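Local structure of trichothecene 15-O-acetyltransferase TRI3 (Fusarium sporotrichioides, 3FOT) at residues Leu80-Ala85 with Arg118-Gly123; Ile106-Pro111 with Gln224-Leu229. The protein acetylates the 15-hydroxyl of trichothecene intermediates on the way to T-2 toxin, as a member of the BAHD superfamily of CoA-dependent acyltransferases. All coordinates share one frame; numbering follows the deposited sequence.

Interaction 1: Leu80-Ala85 with Arg118-Gly123; sequences LALLDA and RDWARG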
ATOM      1  N   LEU A  80     -17.987  -9.417  13.945  1.00  9.47           N
ATOM      2  CA  LEU A  80     -17.379 -10.147  15.067  1.00  9.58           C
ATOM      3  C   LEU A  80     -15.845 -10.218  14.918  1.00  9.04           C
ATOM      4  O   LEU A  80     -15.111  -9.911  15.854  1.00  9.11           O
ATOM      5  CB  LEU A  80     -18.007 -11.542  15.173  1.00 10.16           C
ATOM      6  CG  LEU A  80     -19.475 -11.511  15.629  1.00 11.32           C
ATOM      7  CD1 LEU A  80     -20.098 -12.888  15.444  1.00 13.43           C
ATOM      8  CD2 LEU A  80     -19.585 -11.071  17.080  1.00 14.56           C
ATOM      9  N   ALA A  81     -15.376 -10.590  13.730  1.00  7.98           N
ATOM     10  CA  ALA A  81     -13.968 -10.595  13.408  1.00  7.54           C
ATOM     11  C   ALA A  81     -13.329  -9.217  13.590  1.00  8.35           C
ATOM     12  O   ALA A  81     -12.208  -9.117  14.079  1.00  9.15           O
ATOM     13  CB  ALA A  81     -13.758 -11.104  11.963  1.00  7.85           C
ATOM     14  N   LEU A  82     -14.019  -8.163  13.170  1.00  7.75           N
ATOM     15  CA  LEU A  82     -13.448  -6.813  13.234  1.00  8.59           C
ATOM     16  C   LEU A  82     -13.272  -6.362  14.691  1.00  9.49           C
ATOM     17  O   LEU A  82     -12.288  -5.682  15.062  1.00  9.79           O
ATOM     18  CB  LEU A  82     -14.348  -5.831  12.489  1.00  8.39           C
ATOM     19  CG  LEU A  82     -13.867  -4.383  12.442  1.00  8.69           C
ATOM     20  CD1 LEU A  82     -12.458  -4.226  11.810  1.00  8.37           C
ATOM     21  CD2 LEU A  82     -14.890  -3.574  11.656  1.00 10.40           C
ATOM     22  N   LEU A  83     -14.217  -6.755  15.529  1.00  9.52           N
ATOM     23  CA  LEU A  83     -14.071  -6.493  16.974  1.00  9.97           C
ATOM     24  C   LEU A  83     -12.842  -7.185  17.566  1.00 10.13           C
ATOM     25  O   LEU A  83     -12.065  -6.550  18.304  1.00  9.95           O
ATOM     26  CB  LEU A  83     -15.345  -6.886  17.738  1.00 10.79           C
ATOM     27  CG  LEU A  83     -16.563  -6.003  17.466  1.00 11.81           C
ATOM     28  CD1 LEU A  83     -17.843  -6.699  17.903  1.00 14.23           C
ATOM     29  CD2 LEU A  83     -16.395  -4.627  18.150  1.00 12.96           C
ATOM     30  N   ASP A  84     -12.641  -8.469  17.251  1.00  9.27           N
ATOM     31  CA  ASP A  84     -11.458  -9.185  17.697  1.00 10.10           C
ATOM     32  C   ASP A  84     -10.213  -8.488  17.166  1.00  9.74           C
ATOM     33  O   ASP A  84      -9.220  -8.357  17.875  1.00 10.06           O
ATOM     34  CB  ASP A  84     -11.457 -10.637  17.188  1.00  9.32           C
ATOM     35  CG  ASP A  84     -12.540 -11.486  17.817  1.00 12.76           C
ATOM     36  OD1 ASP A  84     -13.077 -11.082  18.893  1.00 14.24           O
ATOM     37  OD2 ASP A  84     -12.836 -12.561  17.223  1.00 13.93           O
ATOM     38  N   ALA A  85     -10.282  -8.048  15.904  1.00  8.92           N
ATOM     39  CA  ALA A  85      -9.127  -7.459  15.238  1.00  9.40           C
ATOM     40  C   ALA A  85      -8.783  -6.104  15.859  1.00  9.69           C
ATOM     41  O   ALA A  85      -7.607  -5.753  15.962  1.00 11.41           O
ATOM     42  CB  ALA A  85      -9.377  -7.326  13.758  1.00  8.86           C
ATOM     43  N   ARG A 118     -19.665  -2.466  19.439  1.00 15.13           N
ATOM     44  CA  ARG A 118     -20.454  -3.200  18.473  1.00 15.66           C
ATOM     45  C   ARG A 118     -21.072  -2.263  17.439  1.00 15.13           C
ATOM     46  O   ARG A 118     -21.101  -2.587  16.252  1.00 13.74           O
ATOM     47  CB  ARG A 118     -21.508  -4.044  19.206  1.00 15.53           C
ATOM     48  CG  ARG A 118     -20.904  -5.218  19.951  1.00 17.73           C
ATOM     49  CD  ARG A 118     -21.972  -6.178  20.516  1.00 18.27           C
ATOM     50  NE  ARG A 118     -22.704  -5.603  21.641  1.00 24.28           N
ATOM     51  CZ  ARG A 118     -22.429  -5.824  22.927  1.00 25.73           C
ATOM     52  NH1 ARG A 118     -23.175  -5.250  23.866  1.00 26.17           N
ATOM     53  NH2 ARG A 118     -21.428  -6.624  23.281  1.00 27.80           N
ATOM     54  N   ASP A 119     -21.545  -1.090  17.877  1.00 14.29           N
ATOM     55  CA  ASP A 119     -22.060  -0.071  16.959  1.00 14.72           C
ATOM     56  C   ASP A 119     -20.985   0.342  15.967  1.00 13.36           C
ATOM     57  O   ASP A 119     -21.255   0.486  14.780  1.00 12.52           O
ATOM     58  CB  ASP A 119     -22.515   1.186  17.709  1.00 16.33           C
ATOM     59  CG  ASP A 119     -23.754   0.958  18.548  1.00 20.21           C
ATOM     60  OD1 ASP A 119     -24.414  -0.080  18.376  1.00 22.35           O
ATOM     61  OD2 ASP A 119     -24.050   1.851  19.367  1.00 23.71           O
ATOM     62  N   TRP A 120     -19.768   0.554  16.475  1.00 12.14           N
ATOM     63  CA  TRP A 120     -18.647   0.930  15.627  1.00 11.74           C
ATOM     64  C   TRP A 120     -18.385  -0.141  14.536  1.00 10.98           C
ATOM     65  O   TRP A 120     -18.287   0.192  13.355  1.00 11.69           O
ATOM     66  CB  TRP A 120     -17.362   1.191  16.448  1.00 10.94           C
ATOM     67  CG  TRP A 120     -16.110   1.183  15.593  1.00 10.78           C
ATOM     68  CD1 TRP A 120     -15.621   2.205  14.830  1.00 10.71           C
ATOM     69  CD2 TRP A 120     -15.235   0.055  15.370  1.00 11.33           C
ATOM     70  NE1 TRP A 120     -14.490   1.791  14.156  1.00 10.77           N
ATOM     71  CE2 TRP A 120     -14.220   0.483  14.483  1.00  9.69           C
ATOM     72  CE3 TRP A 120     -15.209  -1.262  15.850  1.00  9.63           C
ATOM     73  CZ2 TRP A 120     -13.199  -0.373  14.033  1.00 10.20           C
ATOM     74  CZ3 TRP A 120     -14.169  -2.124  15.425  1.00  9.21           C
ATOM     75  CH2 TRP A 120     -13.181  -1.665  14.513  1.00  8.76           C
ATOM     76  N   ALA A 121     -18.254  -1.400  14.941  1.00 11.64           N
ATOM     77  CA  ALA A 121     -17.974  -2.490  13.976  1.00 10.87           C
ATOM     78  C   ALA A 121     -19.084  -2.642  12.919  1.00 11.92           C
ATOM     79  O   ALA A 121     -18.812  -2.762  11.724  1.00 10.74           O
ATOM     80  CB  ALA A 121     -17.718  -3.818  14.726  1.00 11.48           C
ATOM     81  N   ARG A 122     -20.345  -2.584  13.363  1.00 13.26           N
ATOM     82  CA  ARG A 122     -21.470  -2.616  12.423  1.00 14.34           C
ATOM     83  C   ARG A 122     -21.370  -1.497  11.381  1.00 13.34           C
ATOM     84  O   ARG A 122     -21.660  -1.696  10.177  1.00 13.18           O
ATOM     85  CB  ARG A 122     -22.777  -2.544  13.224  1.00 14.74           C
ATOM     86  CG  ARG A 122     -24.049  -2.472  12.400  1.00 18.16           C
ATOM     87  CD  ARG A 122     -25.262  -2.229  13.317  1.00 18.02           C
ATOM     88  NE  ARG A 122     -25.138  -2.997  14.555  1.00 23.95           N
ATOM     89  CZ  ARG A 122     -25.122  -2.448  15.763  1.00 26.70           C
ATOM     90  NH1 ARG A 122     -25.275  -1.125  15.895  1.00 27.77           N
ATOM     91  NH2 ARG A 122     -24.987  -3.222  16.834  1.00 27.48           N
ATOM     92  N   GLY A 123     -20.930  -0.317  11.832  1.00 11.97           N
ATOM     93  CA  GLY A 123     -20.760   0.851  10.976  1.00 12.48           C
ATOM     94  C   GLY A 123     -19.678   0.719   9.914  1.00 11.88           C
ATOM     95  O   GLY A 123     -19.676   1.483   8.943  1.00 11.92           O
TER

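Interaction 2: Ile106-Pro111 with Gln224-Leu229; sequences ITYESP and QEIKNL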
ATOM      1  N   ILE A 106      -2.933  11.730  15.346  1.00  9.75           N
ATOM      2  CA  ILE A 106      -3.601  10.427  15.357  1.00 10.68           C
ATOM      3  C   ILE A 106      -4.109  10.143  16.762  1.00 10.67           C
ATOM      4  O   ILE A 106      -3.337  10.164  17.734  1.00 10.91           O
ATOM      5  CB  ILE A 106      -2.635   9.281  14.936  1.00  9.90           C
ATOM      6  CG1 ILE A 106      -2.237   9.461  13.461  1.00 10.20           C
ATOM      7  CG2 ILE A 106      -3.258   7.887  15.219  1.00  9.71           C
ATOM      8  CD1 ILE A 106      -1.096   8.573  12.961  1.00 11.20           C
ATOM      9  N   THR A 107      -5.399   9.848  16.868  1.00 11.59           N
ATOM     10  CA  THR A 107      -5.983   9.592  18.191  1.00 12.44           C
ATOM     11  C   THR A 107      -6.546   8.169  18.255  1.00 12.30           C
ATOM     12  O   THR A 107      -7.113   7.690  17.270  1.00 11.89           O
ATOM     13  CB  THR A 107      -7.078  10.628  18.488  1.00 13.31           C
ATOM     14  OG1 THR A 107      -6.480  11.930  18.586  1.00 13.98           O
ATOM     15  CG2 THR A 107      -7.802  10.315  19.794  1.00 14.45           C
ATOM     16  N   TYR A 108      -6.375   7.506  19.400  1.00 11.63           N
ATOM     17  CA  TYR A 108      -7.095   6.271  19.669  1.00 11.98           C
ATOM     18  C   TYR A 108      -7.865   6.385  20.989  1.00 13.02           C
ATOM     19  O   TYR A 108      -7.300   6.825  22.003  1.00 13.75           O
ATOM     20  CB  TYR A 108      -6.177   5.032  19.720  1.00 11.23           C
ATOM     21  CG  TYR A 108      -7.024   3.804  19.976  1.00 11.94           C
ATOM     22  CD1 TYR A 108      -7.808   3.272  18.947  1.00 11.85           C
ATOM     23  CD2 TYR A 108      -7.122   3.244  21.263  1.00 10.71           C
ATOM     24  CE1 TYR A 108      -8.660   2.197  19.165  1.00 11.65           C
ATOM     25  CE2 TYR A 108      -7.971   2.149  21.501  1.00 11.78           C
ATOM     26  CZ  TYR A 108      -8.734   1.639  20.438  1.00 12.32           C
ATOM     27  OH  TYR A 108      -9.575   0.576  20.649  1.00 10.52           O
ATOM     28  N   GLU A 109      -9.129   5.973  20.977  1.00 13.15           N
ATOM     29  CA  GLU A 109      -9.917   5.913  22.215  1.00 14.59           C
ATOM     30  C   GLU A 109     -10.603   4.547  22.330  1.00 14.53           C
ATOM     31  O   GLU A 109     -11.250   4.081  21.390  1.00 13.66           O
ATOM     32  CB  GLU A 109     -10.936   7.056  22.262  1.00 14.38           C
ATOM     33  CG  GLU A 109     -11.842   7.058  23.502  1.00 15.82           C
ATOM     34  CD  GLU A 109     -12.903   8.150  23.465  1.00 17.82           C
ATOM     35  OE1 GLU A 109     -13.271   8.640  22.369  0.60 17.47           O
ATOM     36  OE2 GLU A 109     -13.378   8.522  24.555  0.60 19.94           O
ATOM     37  N   SER A 110     -10.431   3.897  23.475  1.00 14.81           N
ATOM     38  CA  SER A 110     -11.170   2.645  23.738  1.00 16.23           C
ATOM     39  C   SER A 110     -12.672   2.877  23.682  1.00 16.58           C
ATOM     40  O   SER A 110     -13.142   3.950  24.066  1.00 17.14           O
ATOM     41  CB  SER A 110     -10.834   2.110  25.115  1.00 15.89           C
ATOM     42  OG  SER A 110      -9.607   1.482  25.118  1.00 18.35           O
ATOM     43  N   PRO A 111     -13.442   1.875  23.212  1.00 16.94           N
ATOM     44  CA  PRO A 111     -14.903   2.009  23.247  1.00 17.42           C
ATOM     45  C   PRO A 111     -15.394   2.259  24.677  1.00 18.51           C
ATOM     46  O   PRO A 111     -14.886   1.657  25.624  1.00 18.65           O
ATOM     47  CB  PRO A 111     -15.400   0.644  22.740  1.00 17.86           C
ATOM     48  CG  PRO A 111     -14.253   0.150  21.861  1.00 16.02           C
ATOM     49  CD  PRO A 111     -13.016   0.604  22.581  1.00 16.54           C
ATOM     50  N   GLN A 224      -8.015  -2.684  27.526  1.00 14.65           N
ATOM     51  CA  GLN A 224      -6.851  -3.555  27.477  1.00 14.67           C
ATOM     52  C   GLN A 224      -6.132  -3.637  26.131  1.00 13.22           C
ATOM     53  O   GLN A 224      -5.037  -4.175  26.067  1.00 13.10           O
ATOM     54  CB  GLN A 224      -7.189  -4.973  27.945  1.00 15.57           C
ATOM     55  CG  GLN A 224      -7.797  -5.011  29.329  1.00 18.14           C
ATOM     56  CD  GLN A 224      -7.957  -6.421  29.822  1.00 21.59           C
ATOM     57  OE1 GLN A 224      -7.781  -7.380  29.059  1.00 25.34           O
ATOM     58  NE2 GLN A 224      -8.299  -6.567  31.103  1.00 21.48           N
ATOM     59  N   GLU A 225      -6.732  -3.078  25.087  1.00 13.27           N
ATOM     60  CA  GLU A 225      -6.124  -3.086  23.744  1.00 12.22           C
ATOM     61  C   GLU A 225      -5.218  -1.876  23.493  1.00 12.36           C
ATOM     62  O   GLU A 225      -4.504  -1.844  22.510  1.00 12.76           O
ATOM     63  CB  GLU A 225      -7.211  -3.127  22.660  1.00 12.00           C
ATOM     64  CG  GLU A 225      -7.837  -1.776  22.325  1.00 11.56           C
ATOM     65  CD  GLU A 225      -8.887  -1.299  23.353  1.00 11.49           C
ATOM     66  OE1 GLU A 225      -9.015  -1.917  24.435  1.00 14.04           O
ATOM     67  OE2 GLU A 225      -9.605  -0.316  23.068  1.00 12.19           O
ATOM     68  N   ILE A 226      -5.246  -0.880  24.368  1.00 12.26           N
ATOM     69  CA  ILE A 226      -4.397   0.312  24.182  1.00 13.12           C
ATOM     70  C   ILE A 226      -2.929  -0.085  24.055  1.00 13.75           C
ATOM     71  O   ILE A 226      -2.218   0.412  23.177  1.00 13.60           O
ATOM     72  CB  ILE A 226      -4.659   1.366  25.288  1.00 12.89           C
ATOM     73  CG1 ILE A 226      -6.060   1.957  25.093  1.00 15.12           C
ATOM     74  CG2 ILE A 226      -3.599   2.479  25.273  1.00 13.70           C
ATOM     75  CD1 ILE A 226      -6.556   2.735  26.261  1.00 17.01           C
ATOM     76  N   LYS A 227      -2.488  -1.027  24.893  1.00 13.48           N
ATOM     77  CA  LYS A 227      -1.109  -1.497  24.836  1.00 15.20           C
ATOM     78  C   LYS A 227      -0.782  -2.266  23.539  1.00 14.77           C
ATOM     79  O   LYS A 227       0.390  -2.579  23.288  1.00 13.46           O
ATOM     80  CB  LYS A 227      -0.794  -2.375  26.045  1.00 14.98           C
ATOM     81  CG  LYS A 227      -1.641  -3.650  26.122  1.00 16.86           C
ATOM     82  CD  LYS A 227      -1.303  -4.447  27.398  1.00 17.76           C
ATOM     83  CE  LYS A 227      -2.203  -5.666  27.528  1.00 22.83           C
ATOM     84  NZ  LYS A 227      -3.572  -5.285  28.000  1.00 22.04           N
ATOM     85  N   ASN A 228      -1.817  -2.570  22.746  1.00 13.90           N
ATOM     86  CA  ASN A 228      -1.634  -3.310  21.480  1.00 14.65           C
ATOM     87  C   ASN A 228      -1.429  -2.410  20.265  1.00 14.46           C
ATOM     88  O   ASN A 228      -1.082  -2.896  19.180  1.00 14.74           O
ATOM     89  CB  ASN A 228      -2.806  -4.274  21.232  1.00 14.10           C
ATOM     90  CG  ASN A 228      -2.826  -5.434  22.212  1.00 16.01           C
ATOM     91  OD1 ASN A 228      -1.800  -5.784  22.798  1.00 15.76           O
ATOM     92  ND2 ASN A 228      -3.983  -6.077  22.342  1.00 15.55           N
ATOM     93  N   LEU A 229      -1.682  -1.109  20.433  1.00 14.19           N
ATOM     94  CA  LEU A 229      -1.269  -0.127  19.427  1.00 13.79           C
ATOM     95  C   LEU A 229       0.224  -0.304  19.096  1.00 14.09           C
ATOM     96  O   LEU A 229       1.045  -0.585  19.978  1.00 13.58           O
ATOM     97  CB  LEU A 229      -1.528   1.289  19.923  1.00 14.17           C
ATOM     98  CG  LEU A 229      -2.954   1.824  19.978  1.00 14.03           C
ATOM     99  CD1 LEU A 229      -3.042   3.056  20.892  1.00 12.02           C
ATOM    100  CD2 LEU A 229      -3.497   2.154  18.576  1.00 12.82           C
TER

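Interaction 1: Leu80-Ala85 with Arg118-Gly123
L82 and L83 meet W120 and A121 without a hydrogen bond between the segments, and the shortest polar bond lies on the far flank of helix 118-123, where R122 NH1 reaches D119 OD1 over 2.8 Å. The hydrogen bond in this salt bridge is fairly straight (154°), though NH1 approaches from above the D119 carboxylate plane. On the facing flank the contact is apolar. L82 holds its CG anti to the backbone N (chi1 -179°), which brings the branch point within 3.5 Å of W120 CH2, with leucine and indole crossing at about a right angle. Both methyls of L82 approach that ring carbon. L83 packs on A121's methyl: its CG lies 3.7 Å from A121 CB, while its CD2 comes to the indole edge near the ring plane, 4.2 Å from W120 CE3. Farther out, L83 CD1 rests 4.0 Å from the aliphatic CG of R118. A121 CA lies 6.3 Å from L82 CA, the closest backbone approach. R86, a turn after L82 on helix 71-88, makes a cation-pi contact with the same indole. This is helix-helix packing at a steep crossing, 119° between segment axes, joining helix 71-88 to short helix 114-124, which leads into strand 125-129 at the edge of the six-stranded mixed sheet.

Interaction 2: Ile106-Pro111 with Gln224-Leu229
S110 and I226 mark the closest backbone approach, 7.2 Å between CA atoms, where the end of strand 105-109 passes a 3-10 turn at 226-228 with no backbone hydrogen bond between them. The strand belongs to a small antiparallel sheet, and the turn to the long connection that follows helix 191-205, so side chains alone join the two. Their polar centre is E225 OE2, buried and gripped by two hydroxyls. Y108 OH donates to E225 OE2 at 2.6 Å, meeting the anti lone pair; the oxygen lies in the ring plane, and carboxylate and ring stand nearly perpendicular (89°). S110 OG donates to the same E225 OE2 at 2.7 Å, from 46° above the carboxylate plane. E225 gets there by a bend at chi2 (-78°), which sets OE2 between the two hydroxyls, while OE1 accepts from the backbone N of G223. R86 NE hydrogen-bonds to Y108 OH in turn, an array consistent with a charged carboxylate stabilised by its surroundings. Apolar groups flank these bonds: I226 CG1 comes to the edge of the tyrosine ring, 4.1 Å from Y108 CE2, and its CD1 lies 3.5 Å from S110 OG. At the root of the tyrosine, L229 CD1 packs 3.9 Å from Y108 CB.

Overall arrangement
Interactions 1 and 2 lie on the same side of the molecule's centre, their own centres 14 Å apart and their nearest atoms about 6 Å apart, without touching. Their segments alternate along the chain: 80-85, 106-111, 118-123, then 224-229. Strand 105-109 and helix 114-124 are consecutive elements, so one short piece of chain supplies a partner to each contact. R86, just beyond segment 80-85, bridges the pair, making a cation-pi contact with W120 while hydrogen-bonding Y108. Helix 71-88 is thereby tied to helix 114-124, to the small antiparallel sheet and, through F87, to the connection at 224-229. Both contacts are structural, one apolar packing and the other centred on hydrogen bonds, and lie away from H414, which binds the substrate.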